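Local coordinates for ORF 37 (Human herpesvirus 8 type M, PDB 3FHD), which cuts double- and single-stranded DNA as an endonuclease and exonuclease and processes branched viral DNA intermediates so that unit-length genomes can be packaged, at residues A134-H138 with Y409-D413; V144-S149 with D226-Q231. One frame throughout, in Å; residues are numbered along the deposited sequence.

Interaction 1: residues A134-H138 with Y409-D413; sequences AHQRH and YIGLD
His138 and Leu412 form the centre of a contact that illustrates how one aromatic side chain can serve a helix-helix junction with its face, its edge and a ring nitrogen. It joins the first turn of helix 134-147 to the C-terminal turn of helix 394-412, away from the metal site. The imidazole leaves its helix with CG anti to the backbone N (chi1 -179°), a setting that carries it across to the other. There Leu412 CB rests over one ring face, 3.7 Å from the centroid of the His138 ring, in a CH-pi contact, while the two side chains run past each other in opposite directions. The edge of His138 is turned toward the face of the Tyr409 ring. This is an offset edge-to-face pair with planes at 81°, in which His138 NE2 lies 3.7 Å from Tyr409 CD1. The phenol reaches beyond the contact, where its hydroxyl hydrogen-bonds to Gln231 O.

Leu412 spreads its two methyls over the other helix, with Pro233 also lying against it. CD1 lies near His138 CB, and CD2 meets Ala134 CB at 3.7 Å. The ring edge of His135 brings ND1 to Leu412 O at 3.3 Å, in plane with the ring. The angle at the hydrogen is only 132°, and the bond is weak.

Asp413, the first residue to leave helical geometry, turns OD1 back to the rim of the imidazole, 3.2 Å from His138 CE1. A water spans the same gap, lying 3.0 Å from His138 NE2 and donating to Asp413 OD1 at 2.9 Å. Apolar cover on one face and a hydrated carboxylate at the edge thus give the buried imidazole a mixed environment. The nearby negative charge would be expected to polarise the ring and perhaps to raise its proton affinity.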
ATOM      1  N   ALA A 134      -4.702   5.416  22.928  1.00 21.01           N
ATOM      2  CA  ALA A 134      -4.412   5.493  21.486  1.00 20.95           C
ATOM      3  C   ALA A 134      -2.907   5.405  21.241  1.00 20.77           C
ATOM      4  O   ALA A 134      -2.486   4.884  20.196  1.00 19.45           O
ATOM      5  CB  ALA A 134      -5.008   6.803  20.874  1.00 21.36           C
ATOM      6  N   HIS A 135      -2.102   5.905  22.186  1.00 20.66           N
ATOM      7  CA  HIS A 135      -0.632   5.809  22.081  1.00 21.30           C
ATOM      8  C   HIS A 135      -0.082   4.375  22.223  1.00 20.18           C
ATOM      9  O   HIS A 135       0.854   3.989  21.497  1.00 18.65           O
ATOM     10  CB  HIS A 135       0.076   6.829  22.983  1.00 23.42           C
ATOM     11  CG  HIS A 135      -0.411   8.224  22.750  1.00 29.22           C
ATOM     12  ND1 HIS A 135      -0.151   8.912  21.580  1.00 33.97           N
ATOM     13  CD2 HIS A 135      -1.221   9.024  23.485  1.00 33.22           C
ATOM     14  CE1 HIS A 135      -0.755  10.087  21.618  1.00 33.28           C
ATOM     15  NE2 HIS A 135      -1.409  10.180  22.763  1.00 36.48           N
ATOM     16  N   GLN A 136      -0.696   3.586  23.095  1.00 17.78           N
ATOM     17  CA  GLN A 136      -0.423   2.139  23.170  1.00 17.09           C
ATOM     18  C   GLN A 136      -0.813   1.376  21.898  1.00 16.42           C
ATOM     19  O   GLN A 136      -0.076   0.497  21.461  1.00 16.20           O
ATOM     20  CB  GLN A 136      -1.099   1.513  24.393  1.00 17.39           C
ATOM     21  CG  GLN A 136      -0.463   2.039  25.695  1.00 17.02           C
ATOM     22  CD  GLN A 136      -1.251   1.707  26.944  1.00 19.63           C
ATOM     23  OE1 GLN A 136      -2.475   1.492  26.907  1.00 19.13           O
ATOM     24  NE2 GLN A 136      -0.548   1.669  28.068  1.00 21.24           N
ATOM     25  N   ARG A 137      -1.972   1.703  21.319  1.00 15.22           N
ATOM     26  CA  ARG A 137      -2.390   1.036  20.103  1.00 15.28           C
ATOM     27  C   ARG A 137      -1.418   1.416  18.976  1.00 14.97           C
ATOM     28  O   ARG A 137      -0.981   0.569  18.189  1.00 15.45           O
ATOM     29  CB  ARG A 137      -3.834   1.403  19.754  1.00 15.30           C
ATOM     30  CG  ARG A 137      -4.874   0.766  20.687  1.00 16.00           C
ATOM     31  CD  ARG A 137      -6.312   0.825  20.097  1.00 17.05           C
ATOM     32  NE  ARG A 137      -6.757   2.202  19.867  1.00 19.13           N
ATOM     33  CZ  ARG A 137      -7.263   3.028  20.773  1.00 24.19           C
ATOM     34  NH1 ARG A 137      -7.423   2.654  22.042  1.00 22.98           N
ATOM     35  NH2 ARG A 137      -7.618   4.253  20.398  1.00 26.16           N
ATOM     36  N   HIS A 138      -1.081   2.694  18.917  1.00 14.81           N
ATOM     37  CA  HIS A 138      -0.084   3.204  17.971  1.00 15.70           C
ATOM     38  C   HIS A 138       1.247   2.464  18.096  1.00 14.95           C
ATOM     39  O   HIS A 138       1.871   2.058  17.080  1.00 12.95           O
ATOM     40  CB  HIS A 138       0.140   4.704  18.192  1.00 15.59           C
ATOM     41  CG  HIS A 138       1.137   5.310  17.246  1.00 18.92           C
ATOM     42  ND1 HIS A 138       2.172   6.111  17.668  1.00 21.12           N
ATOM     43  CD2 HIS A 138       1.257   5.222  15.901  1.00 21.79           C
ATOM     44  CE1 HIS A 138       2.892   6.486  16.626  1.00 22.07           C
ATOM     45  NE2 HIS A 138       2.357   5.959  15.543  1.00 20.66           N
ATOM     46  N   TYR A 409      -0.727   8.145  11.796  1.00 15.26           N
ATOM     47  CA  TYR A 409       0.496   7.813  12.549  1.00 14.92           C
ATOM     48  C   TYR A 409       1.275   9.095  12.942  1.00 14.60           C
ATOM     49  O   TYR A 409       1.702   9.246  14.082  1.00 13.83           O
ATOM     50  CB  TYR A 409       1.398   6.895  11.714  1.00 15.99           C
ATOM     51  CG  TYR A 409       1.053   5.405  11.744  1.00 14.94           C
ATOM     52  CD1 TYR A 409       2.009   4.465  12.176  1.00 15.77           C
ATOM     53  CD2 TYR A 409      -0.205   4.935  11.388  1.00 17.03           C
ATOM     54  CE1 TYR A 409       1.717   3.076  12.189  1.00 17.01           C
ATOM     55  CE2 TYR A 409      -0.521   3.536  11.431  1.00 14.78           C
ATOM     56  CZ  TYR A 409       0.450   2.614  11.839  1.00 14.89           C
ATOM     57  OH  TYR A 409       0.191   1.238  11.845  1.00 15.95           O
ATOM     58  N   ILE A 410       1.440  10.025  12.005  1.00 15.00           N
ATOM     59  CA  ILE A 410       2.040  11.338  12.319  1.00 16.01           C
ATOM     60  C   ILE A 410       1.282  12.056  13.458  1.00 16.62           C
ATOM     61  O   ILE A 410       1.895  12.754  14.258  1.00 16.79           O
ATOM     62  CB  ILE A 410       2.076  12.251  11.054  1.00 15.26           C
ATOM     63  CG1 ILE A 410       3.109  11.736  10.083  1.00 15.39           C
ATOM     64  CG2 ILE A 410       2.392  13.756  11.440  1.00 16.18           C
ATOM     65  CD1 ILE A 410       3.003  12.347   8.688  1.00 16.10           C
ATOM     66  N   GLY A 411      -0.049  11.900  13.494  1.00 17.54           N
ATOM     67  CA  GLY A 411      -0.925  12.541  14.492  1.00 17.81           C
ATOM     68  C   GLY A 411      -0.719  11.952  15.877  1.00 17.37           C
ATOM     69  O   GLY A 411      -0.797  12.668  16.891  1.00 18.19           O
ATOM     70  N   LEU A 412      -0.437  10.655  15.928  1.00 17.30           N
ATOM     71  CA  LEU A 412      -0.185   9.935  17.177  1.00 17.55           C
ATOM     72  C   LEU A 412       1.269   9.992  17.652  1.00 18.11           C
ATOM     73  O   LEU A 412       1.519   9.756  18.830  1.00 17.95           O
ATOM     74  CB  LEU A 412      -0.636   8.467  17.074  1.00 17.69           C
ATOM     75  CG  LEU A 412      -2.145   8.248  17.069  1.00 18.29           C
ATOM     76  CD1 LEU A 412      -2.544   6.909  16.483  1.00 20.83           C
ATOM     77  CD2 LEU A 412      -2.693   8.442  18.525  1.00 21.55           C
ATOM     78  N   ASP A 413       2.202  10.315  16.761  1.00 18.72           N
ATOM     79  CA  ASP A 413       3.624  10.476  17.115  1.00 21.06           C
ATOM     80  C   ASP A 413       3.774  11.514  18.233  1.00 20.60           C
ATOM     81  O   ASP A 413       3.109  12.534  18.208  1.00 20.53           O
ATOM     82  CB  ASP A 413       4.441  10.974  15.903  1.00 22.91           C
ATOM     83  CG  ASP A 413       4.942   9.840  14.982  1.00 27.63           C
ATOM     84  OD1 ASP A 413       4.886   8.663  15.390  1.00 34.66           O
ATOM     85  OD2 ASP A 413       5.414  10.132  13.837  1.00 32.59           O
TER
HETATM   86  O   HOH W   1       4.638   6.375  13.601  1.00 24.59           O

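Interaction 2: residues V144-S149 with D226-Q231; sequences VERATS and DYGFMQ
Asp226 O lies at the edge of the Arg146 guanidinium, close to its plane, and accepts from NH1 at 2.9 Å. The Glu145 carboxylate meets another part of that edge. Arg146 grips it side-on: NE reaches Glu145 OE1, and NH1 forms a salt bridge with Glu145 OE2 at 2.7 Å through the syn lone pair. On its anti side, tilted out of the carboxylate plane, Glu145 OE2 takes a second bond, almost straight at 171°, from Gly228 N at 2.8 Å. The carboxylate, reached through a bend at chi2 (-84°), is therefore fixed by both segments, and Glu145 CG packs alongside Met230 CG at 3.5 Å.

Thr148 shows a hydroxyl that donates and accepts at once. With chi1 63° its OG1 donates back to Val144 O and accepts from Phe229 N, each at 2.9 Å. Between the Gly228 N and Phe229 N bonds, the backbones come so close that Gly228 CA makes C-H...O contacts with Glu145 O and Thr148 O.

The Tyr227 side chain is about 7 Å from that of Asp243, a magnesium ligand, so the segment borders the metal site without touching it. The contact fastens the C-terminal end of helix 134-147 to the chain leading into strand 230-231, whose Met230 pairs with Val240. Helices 83-100 and 157-161 pack on Val144, and Leu256 of strand 256-259 lies against Glu145, Arg146 and Tyr227.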
ATOM      1  N   VAL A 144       4.226  -4.090  14.881  1.00 14.57           N
ATOM      2  CA  VAL A 144       3.719  -5.000  13.830  1.00 15.94           C
ATOM      3  C   VAL A 144       4.274  -4.651  12.428  1.00 16.52           C
ATOM      4  O   VAL A 144       4.681  -5.555  11.664  1.00 14.65           O
ATOM      5  CB  VAL A 144       2.168  -5.094  13.849  1.00 15.81           C
ATOM      6  CG1 VAL A 144       1.657  -5.840  12.604  1.00 16.00           C
ATOM      7  CG2 VAL A 144       1.710  -5.797  15.178  1.00 17.45           C
ATOM      8  N   GLU A 145       4.269  -3.361  12.100  1.00 16.34           N
ATOM      9  CA  GLU A 145       4.912  -2.864  10.884  1.00 17.77           C
ATOM     10  C   GLU A 145       6.362  -3.307  10.777  1.00 17.27           C
ATOM     11  O   GLU A 145       6.769  -3.843   9.736  1.00 16.64           O
ATOM     12  CB  GLU A 145       4.798  -1.304  10.770  1.00 18.80           C
ATOM     13  CG  GLU A 145       5.364  -0.750   9.437  1.00 21.20           C
ATOM     14  CD  GLU A 145       6.895  -0.518   9.438  1.00 21.70           C
ATOM     15  OE1 GLU A 145       7.475  -0.174  10.494  1.00 22.10           O
ATOM     16  OE2 GLU A 145       7.534  -0.681   8.367  1.00 22.45           O
ATOM     17  N   ARG A 146       7.150  -3.069  11.831  1.00 17.11           N
ATOM     18  CA  ARG A 146       8.563  -3.466  11.859  1.00 17.85           C
ATOM     19  C   ARG A 146       8.732  -4.987  11.708  1.00 17.91           C
ATOM     20  O   ARG A 146       9.611  -5.438  10.969  1.00 18.43           O
ATOM     21  CB  ARG A 146       9.264  -2.920  13.115  1.00 18.09           C
ATOM     22  CG  ARG A 146       9.555  -1.392  13.067  1.00 19.73           C
ATOM     23  CD  ARG A 146      10.666  -1.012  12.054  1.00 21.23           C
ATOM     24  NE  ARG A 146      10.127  -0.865  10.703  1.00 23.48           N
ATOM     25  CZ  ARG A 146      10.833  -0.806   9.573  1.00 25.66           C
ATOM     26  NH1 ARG A 146      10.200  -0.693   8.412  1.00 24.01           N
ATOM     27  NH2 ARG A 146      12.158  -0.832   9.577  1.00 24.09           N
ATOM     28  N   ALA A 147       7.862  -5.760  12.352  1.00 17.53           N
ATOM     29  CA  ALA A 147       7.888  -7.228  12.285  1.00 17.73           C
ATOM     30  C   ALA A 147       7.558  -7.808  10.895  1.00 17.75           C
ATOM     31  O   ALA A 147       7.784  -9.001  10.636  1.00 17.16           O
ATOM     32  CB  ALA A 147       6.923  -7.790  13.305  1.00 17.47           C
ATOM     33  N   THR A 148       6.965  -6.986  10.027  1.00 17.55           N
ATOM     34  CA  THR A 148       6.484  -7.414   8.715  1.00 17.06           C
ATOM     35  C   THR A 148       7.082  -6.646   7.526  1.00 16.98           C
ATOM     36  O   THR A 148       6.516  -6.653   6.436  1.00 17.35           O
ATOM     37  CB  THR A 148       4.914  -7.395   8.632  1.00 16.96           C
ATOM     38  OG1 THR A 148       4.374  -6.040   8.809  1.00 14.15           O
ATOM     39  CG2 THR A 148       4.315  -8.387   9.654  1.00 17.29           C
ATOM     40  N   SER A 149       8.199  -5.961   7.736  1.00 17.20           N
ATOM     41  CA  SER A 149       8.839  -5.163   6.672  1.00 18.83           C
ATOM     42  C   SER A 149       9.286  -5.870   5.357  1.00 18.80           C
ATOM     43  O   SER A 149       9.539  -5.208   4.359  1.00 20.19           O
ATOM     44  CB  SER A 149       9.984  -4.295   7.247  1.00 18.16           C
ATOM     45  OG  SER A 149      10.935  -5.102   7.884  1.00 22.40           O
ATOM     46  N   ASP A 226      11.915  -0.428   2.747  1.00 29.68           N
ATOM     47  CA  ASP A 226      11.119  -1.583   3.207  1.00 28.24           C
ATOM     48  C   ASP A 226      10.165  -1.263   4.384  1.00 25.71           C
ATOM     49  O   ASP A 226      10.595  -1.072   5.515  1.00 24.93           O
ATOM     50  CB  ASP A 226      12.018  -2.787   3.542  1.00 28.17           C
ATOM     51  CG  ASP A 226      12.912  -3.189   2.375  1.00 31.87           C
ATOM     52  OD1 ASP A 226      12.375  -3.602   1.327  1.00 36.74           O
ATOM     53  OD2 ASP A 226      14.148  -3.066   2.500  1.00 36.29           O
ATOM     54  N   TYR A 227       8.874  -1.222   4.073  1.00 24.65           N
ATOM     55  CA  TYR A 227       7.776  -0.945   5.016  1.00 22.65           C
ATOM     56  C   TYR A 227       6.925  -2.186   5.187  1.00 21.73           C
ATOM     57  O   TYR A 227       6.569  -2.798   4.193  1.00 20.15           O
ATOM     58  CB  TYR A 227       6.845   0.109   4.405  1.00 24.61           C
ATOM     59  CG  TYR A 227       7.412   1.480   4.543  1.00 27.28           C
ATOM     60  CD1 TYR A 227       7.258   2.156   5.738  1.00 29.09           C
ATOM     61  CD2 TYR A 227       8.122   2.084   3.524  1.00 28.20           C
ATOM     62  CE1 TYR A 227       7.761   3.394   5.920  1.00 30.63           C
ATOM     63  CE2 TYR A 227       8.653   3.370   3.708  1.00 30.06           C
ATOM     64  CZ  TYR A 227       8.457   4.001   4.924  1.00 29.92           C
ATOM     65  OH  TYR A 227       8.938   5.267   5.218  1.00 30.54           O
ATOM     66  N   GLY A 228       6.530  -2.471   6.430  1.00 19.50           N
ATOM     67  CA  GLY A 228       5.624  -3.568   6.726  1.00 18.67           C
ATOM     68  C   GLY A 228       4.169  -3.119   6.600  1.00 18.58           C
ATOM     69  O   GLY A 228       3.849  -2.149   5.908  1.00 18.39           O
ATOM     70  N   PHE A 229       3.282  -3.846   7.263  1.00 16.72           N
ATOM     71  CA  PHE A 229       1.881  -3.544   7.169  1.00 15.59           C
ATOM     72  C   PHE A 229       1.449  -2.653   8.360  1.00 14.80           C
ATOM     73  O   PHE A 229       1.631  -3.026   9.509  1.00 14.60           O
ATOM     74  CB  PHE A 229       1.064  -4.837   7.212  1.00 15.18           C
ATOM     75  CG  PHE A 229      -0.371  -4.622   6.807  1.00 16.37           C
ATOM     76  CD1 PHE A 229      -0.684  -4.097   5.546  1.00 16.97           C
ATOM     77  CD2 PHE A 229      -1.393  -4.920   7.682  1.00 16.23           C
ATOM     78  CE1 PHE A 229      -2.053  -3.895   5.159  1.00 16.24           C
ATOM     79  CE2 PHE A 229      -2.717  -4.729   7.330  1.00 18.51           C
ATOM     80  CZ  PHE A 229      -3.045  -4.209   6.078  1.00 17.32           C
ATOM     81  N   MET A 230       0.915  -1.480   8.048  1.00 14.60           N
ATOM     82  CA  MET A 230       0.522  -0.500   9.044  1.00 15.42           C
ATOM     83  C   MET A 230      -0.984  -0.527   9.221  1.00 14.91           C
ATOM     84  O   MET A 230      -1.698   0.063   8.404  1.00 14.05           O
ATOM     85  CB  MET A 230       0.935   0.890   8.574  1.00 16.47           C
ATOM     86  CG  MET A 230       2.453   1.035   8.634  1.00 18.16           C
ATOM     87  SD  MET A 230       3.221   2.458   7.853  1.00 24.64           S
ATOM     88  CE  MET A 230       2.153   2.802   6.507  1.00 27.51           C
ATOM     89  N   GLN A 231      -1.452  -1.170  10.294  1.00 13.86           N
ATOM     90  CA  GLN A 231      -2.870  -1.187  10.638  1.00 15.03           C
ATOM     91  C   GLN A 231      -3.238   0.223  11.198  1.00 15.93           C
ATOM     92  O   GLN A 231      -2.369   0.906  11.791  1.00 15.55           O
ATOM     93  CB  GLN A 231      -3.117  -2.253  11.711  1.00 15.15           C
ATOM     94  CG  GLN A 231      -2.677  -3.670  11.301  1.00 17.34           C
ATOM     95  CD  GLN A 231      -2.628  -4.637  12.487  1.00 17.55           C
ATOM     96  OE1 GLN A 231      -3.587  -5.383  12.733  1.00 18.14           O
ATOM     97  NE2 GLN A 231      -1.508  -4.627  13.224  1.00 20.06           N
TER
HETATM   98  O   HOH W   2       9.418  -4.761   1.707  1.00 37.11           O

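How the interactions relate
From the N terminus, helix 134-147 supplies the first segment of both contacts, its opening turn to interaction 1, its last turn and the residues after it to interaction 2. The chain returns first at 226-231, closing the shorter loop of interaction 2; only much later, at 409-413, does it close the longer loop of interaction 1, which contains the other entirely. The end of helix 394-412 and the short strand 230-231 are thereby brought to a common helix. The two contacts touch through Tyr409, whose hydroxyl, on the far side of interaction 1, reaches the strand of interaction 2. One is partly buried and the other buried, their centres about 15 Å apart.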